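Local coordinates for Lmo2445 protein (Listeria monocytogenes EGD-e, PDB 5HZL) that is a secreted, calcium-binding internalin-like protein with leucine-rich repeats, whose precise function is unknown, at residues V14-P19 and D44-A49; A18-A23 and L37-V42. All coordinates share one frame; numbering follows the deposited sequence.

Contact 1 (V14-P19 and D44-A49); sequences VPLPAP and DTITQA. With CA (calcium ion), chain C.
Leu-16 lays its forked end against the chain where strand 45-46 gives way to helix 48-51. One methyl of Leu-16, CD1, lies 3.8 Å from the backbone N of Gln-48 and also meets the amide oxygen OE1 of that residue; the other, CD2, sits 4.0 Å from the carbonyl O of Ile-46. The side chain of Gln-48, bent at chi2 (61°), turns its NE2 to Asp-52 and to the carbonyl of Val-76.

Ile-46 is gripped through its backbone. Its N donates to Ala-18 O at 3.0 Å in a nearly straight bond (173°), whereas the return bond from Ala-18 N to Ile-46 O is weak at 3.4 Å. These two bonds make an antiparallel hydrogen-bonded pair. With chi1 at 56°, CG1 of Ile-46 stands between its own backbone N and carbonyl carbon and comes 3.6 Å from Ala-18 O.

Pro-17, which follows a cis peptide bond, touches CG2 of Thr-45 with its CB at 3.6 Å. At Pro-19 and Thr-45, a non-hydrogen-bonded pair, the CA atoms approach to 4.0 Å. Just before Thr-45, Asp-44 binds a calcium ion through OD1 and OD2 (2.5 Å each).

Strands 18-19 and 45-46 thus form a two-stranded antiparallel ribbon in the N-terminal internalin region, a sequence family of the EF-hand clan. Helix 20-23 begins directly after the first strand, while Leu-51 of helix 48-51 packs on both Leu-16 and Ile-46.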
# COMPACT_ATOMS: atom_id res chain seq x y z
N VAL A 14 -0.77 20.97 -23.59
CA VAL A 14 -1.81 21.58 -24.42
C VAL A 14 -1.51 23.07 -24.36
O VAL A 14 -1.51 23.63 -23.27
CB VAL A 14 -3.24 21.25 -23.90
CG1 VAL A 14 -4.30 22.17 -24.50
CG2 VAL A 14 -3.58 19.80 -24.18
N PRO A 15 -1.27 23.72 -25.51
CA PRO A 15 -0.90 25.14 -25.45
C PRO A 15 -1.97 26.07 -24.88
O PRO A 15 -3.14 25.93 -25.22
CB PRO A 15 -0.60 25.50 -26.92
CG PRO A 15 -0.54 24.20 -27.67
CD PRO A 15 -1.43 23.27 -26.91
N LEU A 16 -1.53 26.99 -24.02
CA LEU A 16 -2.39 27.99 -23.36
C LEU A 16 -2.11 29.41 -23.93
O LEU A 16 -0.99 29.68 -24.37
CB LEU A 16 -2.15 27.98 -21.85
CG LEU A 16 -2.43 26.68 -21.08
CD1 LEU A 16 -2.07 26.85 -19.61
CD2 LEU A 16 -3.87 26.23 -21.22
N PRO A 17 -3.08 30.33 -23.89
CA PRO A 17 -4.41 30.12 -23.31
C PRO A 17 -5.31 29.16 -24.08
O PRO A 17 -5.15 28.97 -25.30
CB PRO A 17 -5.03 31.53 -23.31
CG PRO A 17 -3.89 32.46 -23.49
CD PRO A 17 -2.89 31.72 -24.32
N ALA A 18 -6.22 28.54 -23.35
CA ALA A 18 -7.17 27.59 -23.93
C ALA A 18 -8.32 27.34 -22.97
O ALA A 18 -8.18 27.59 -21.78
CB ALA A 18 -6.47 26.28 -24.25
N PRO A 19 -9.47 26.85 -23.49
CA PRO A 19 -10.58 26.54 -22.58
C PRO A 19 -10.22 25.38 -21.64
O PRO A 19 -9.41 24.51 -22.00
CB PRO A 19 -11.74 26.12 -23.51
CG PRO A 19 -11.33 26.52 -24.88
CD PRO A 19 -9.82 26.58 -24.90
N ASP A 44 -14.63 28.30 -20.25
CA ASP A 44 -13.90 29.52 -19.97
C ASP A 44 -12.42 29.27 -20.20
O ASP A 44 -11.91 28.18 -19.96
CB ASP A 44 -14.17 30.02 -18.55
CG ASP A 44 -15.62 30.51 -18.34
OD1 ASP A 44 -16.35 30.81 -19.31
OD2 ASP A 44 -16.06 30.63 -17.18
N THR A 45 -11.74 30.30 -20.67
CA THR A 45 -10.33 30.22 -20.97
C THR A 45 -9.48 30.47 -19.73
O THR A 45 -9.78 31.34 -18.92
CB THR A 45 -9.98 31.25 -22.06
OG1 THR A 45 -10.72 30.93 -23.24
CG2 THR A 45 -8.51 31.25 -22.40
N ILE A 46 -8.42 29.68 -19.61
CA ILE A 46 -7.46 29.80 -18.52
C ILE A 46 -6.07 30.04 -19.09
O ILE A 46 -5.75 29.62 -20.21
CB ILE A 46 -7.42 28.57 -17.60
CG1 ILE A 46 -7.13 27.28 -18.40
CG2 ILE A 46 -8.74 28.48 -16.85
CD1 ILE A 46 -6.92 26.05 -17.54
N THR A 47 -5.25 30.71 -18.28
CA THR A 47 -3.90 31.06 -18.64
C THR A 47 -2.96 30.30 -17.76
O THR A 47 -3.40 29.71 -16.77
CB THR A 47 -3.65 32.57 -18.41
OG1 THR A 47 -3.85 32.88 -17.03
CG2 THR A 47 -4.61 33.42 -19.27
N GLN A 48 -1.67 30.32 -18.10
CA GLN A 48 -0.67 29.66 -17.27
C GLN A 48 -0.66 30.37 -15.90
O GLN A 48 -0.40 29.73 -14.88
CB GLN A 48 0.71 29.63 -17.93
CG GLN A 48 1.78 28.93 -17.09
CD GLN A 48 1.49 27.47 -16.80
OE1 GLN A 48 1.25 26.67 -17.71
NE2 GLN A 48 1.52 27.11 -15.53
N ALA A 49 -0.94 31.68 -15.90
CA ALA A 49 -1.02 32.48 -14.66
C ALA A 49 -2.16 32.00 -13.75
O ALA A 49 -2.04 32.08 -12.53
CB ALA A 49 -1.19 33.95 -14.97
CA CA C . -17.58 32.44 -17.89
O HOH W 1 -19.61 31.55 -18.92

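Contact 2 (A18-A23 and L37-V42); sequences APIIEA and LDKDSV. With CA (calcium ion), chain C.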
# COMPACT_ATOMS: atom_id res chain seq x y z
N ALA A 18 -6.22 28.54 -23.35
CA ALA A 18 -7.17 27.59 -23.93
C ALA A 18 -8.32 27.34 -22.97
O ALA A 18 -8.18 27.59 -21.78
CB ALA A 18 -6.47 26.28 -24.25
N PRO A 19 -9.47 26.85 -23.49
CA PRO A 19 -10.58 26.54 -22.58
C PRO A 19 -10.22 25.38 -21.64
O PRO A 19 -9.41 24.51 -22.00
CB PRO A 19 -11.74 26.12 -23.51
CG PRO A 19 -11.33 26.52 -24.88
CD PRO A 19 -9.82 26.58 -24.90
N ILE A 20 -10.81 25.38 -20.46
CA ILE A 20 -10.53 24.33 -19.48
C ILE A 20 -10.84 22.94 -20.05
O ILE A 20 -10.03 22.03 -19.89
CB ILE A 20 -11.29 24.57 -18.17
CG1 ILE A 20 -10.88 25.92 -17.58
CG2 ILE A 20 -10.96 23.46 -17.17
CD1 ILE A 20 -11.70 26.38 -16.40
N ILE A 21 -11.97 22.80 -20.75
CA ILE A 21 -12.38 21.51 -21.35
C ILE A 21 -11.41 21.01 -22.43
O ILE A 21 -11.34 19.80 -22.71
CB ILE A 21 -13.85 21.54 -21.89
CG1 ILE A 21 -14.44 20.13 -22.06
CG2 ILE A 21 -13.96 22.34 -23.17
CD1 ILE A 21 -14.42 19.29 -20.80
N GLU A 22 -10.66 21.92 -23.06
CA GLU A 22 -9.67 21.50 -24.06
C GLU A 22 -8.40 21.06 -23.34
O GLU A 22 -7.75 20.12 -23.76
CB GLU A 22 -9.36 22.57 -25.09
CG GLU A 22 -10.53 22.88 -26.04
CD GLU A 22 -10.11 23.74 -27.23
OE1 GLU A 22 -8.92 24.16 -27.31
OE2 GLU A 22 -10.98 23.98 -28.10
N ALA A 23 -8.06 21.76 -22.26
CA ALA A 23 -6.87 21.41 -21.49
C ALA A 23 -7.04 20.09 -20.74
O ALA A 23 -6.13 19.25 -20.71
CB ALA A 23 -6.52 22.53 -20.51
N LEU A 37 -10.68 27.85 -9.59
CA LEU A 37 -10.39 29.15 -10.23
C LEU A 37 -11.59 30.06 -10.24
O LEU A 37 -11.52 31.19 -10.71
CB LEU A 37 -9.94 28.91 -11.66
CG LEU A 37 -8.65 28.10 -11.80
CD1 LEU A 37 -8.44 27.68 -13.24
CD2 LEU A 37 -7.48 28.91 -11.26
N ASP A 38 -12.70 29.54 -9.74
CA ASP A 38 -13.96 30.24 -9.64
C ASP A 38 -14.48 30.75 -11.01
O ASP A 38 -14.90 31.90 -11.14
CB ASP A 38 -13.88 31.34 -8.59
CG ASP A 38 -15.27 31.87 -8.19
OD1 ASP A 38 -16.16 31.05 -7.87
OD2 ASP A 38 -15.46 33.10 -8.19
N LYS A 39 -14.43 29.87 -12.01
CA LYS A 39 -14.93 30.12 -13.36
C LYS A 39 -16.28 29.44 -13.41
O LYS A 39 -16.42 28.33 -12.89
CB LYS A 39 -14.02 29.48 -14.42
CG LYS A 39 -12.60 30.01 -14.48
CD LYS A 39 -12.55 31.50 -14.79
CE LYS A 39 -11.13 32.01 -14.89
NZ LYS A 39 -11.19 33.46 -15.19
N ASP A 40 -17.27 30.06 -14.02
CA ASP A 40 -18.58 29.43 -14.05
C ASP A 40 -18.80 28.41 -15.17
O ASP A 40 -19.90 27.88 -15.25
CB ASP A 40 -19.71 30.47 -14.08
CG ASP A 40 -19.77 31.25 -15.38
OD1 ASP A 40 -18.86 31.17 -16.25
OD2 ASP A 40 -20.78 31.97 -15.51
N SER A 41 -17.80 28.11 -16.00
CA SER A 41 -17.99 27.14 -17.11
C SER A 41 -16.70 26.51 -17.59
O SER A 41 -15.68 27.19 -17.71
CB SER A 41 -18.65 27.85 -18.31
OG SER A 41 -18.82 27.02 -19.46
N VAL A 42 -16.74 25.21 -17.91
CA VAL A 42 -15.55 24.51 -18.41
C VAL A 42 -15.08 25.04 -19.77
O VAL A 42 -14.01 24.66 -20.25
CB VAL A 42 -15.73 22.98 -18.47
CG1 VAL A 42 -15.91 22.42 -17.07
CG2 VAL A 42 -16.89 22.60 -19.37
CA CA C . -17.58 32.44 -17.89
O HOH W 1 -19.61 31.55 -18.92
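Hydrogen bonding between Ile-21 and Val-42 ties the start of helix 20-23 to the loop that follows helix 27-36. The backbone N of Ile-21 donates to Val-42 O at 2.8 Å, approaching in the carbonyl plane with an angle of 149° at the hydrogen. Pro-19 stands at the N-cap position, so this carbonyl serves an amide in the first turn of the helix, one of those that have no acceptor within the helix itself. Ile-20 N turns instead to the carbonyl of Asp-44.

CB of Ile-20 rests in van der Waals contact with Val-42 O, at 3.4 Å. Apolar contact joins CB of Ile-21 to Val-42 CG2 at 4.1 Å; a chi1 of -65° in Val-42 brings this methyl, rather than CG1, against it. Farther along, Ile-20 extends its CD1 to within 4.2 Å of CG of Lys-39. Ala-30 of helix 27-36 packs against Ile-20, Ile-21 and Val-42.

The calcium ion held by Asp-40 OD1 at 2.4 Å has both carboxylate oxygens of Asp-44 and a water as its other modelled ligands. Asp-38 and Gly-35 bind a second calcium. A Schellman motif, with Asp-38 as its C-prime residue at positive phi, ends helix 27-36 just before Asp-40. A helix running into a calcium-binding, aspartate-rich loop is consistent with the EF-hand-like N-terminal cap of internalins.

How the contacts relate
Contacts 1 and 2 lie side by side in the N-terminal internalin region, their centres about 8 Å apart. Along the chain, 14-19 runs into 18-23, with Ala-18 and Pro-19 common to both; helix 27-36 intervenes, and then 37-42 leads through one residue to 44-49. The partners therefore follow one another in nested order, contact 2 inside contact 1. Ile-46 packs on Ile-20 and Leu-37, carrying side-chain contact from one to the other. The calcium ion bridges the two contacts just ahead of strand 45-46. Through them the two ends of this N-terminal region lie side by side, at one end of the elongated protein.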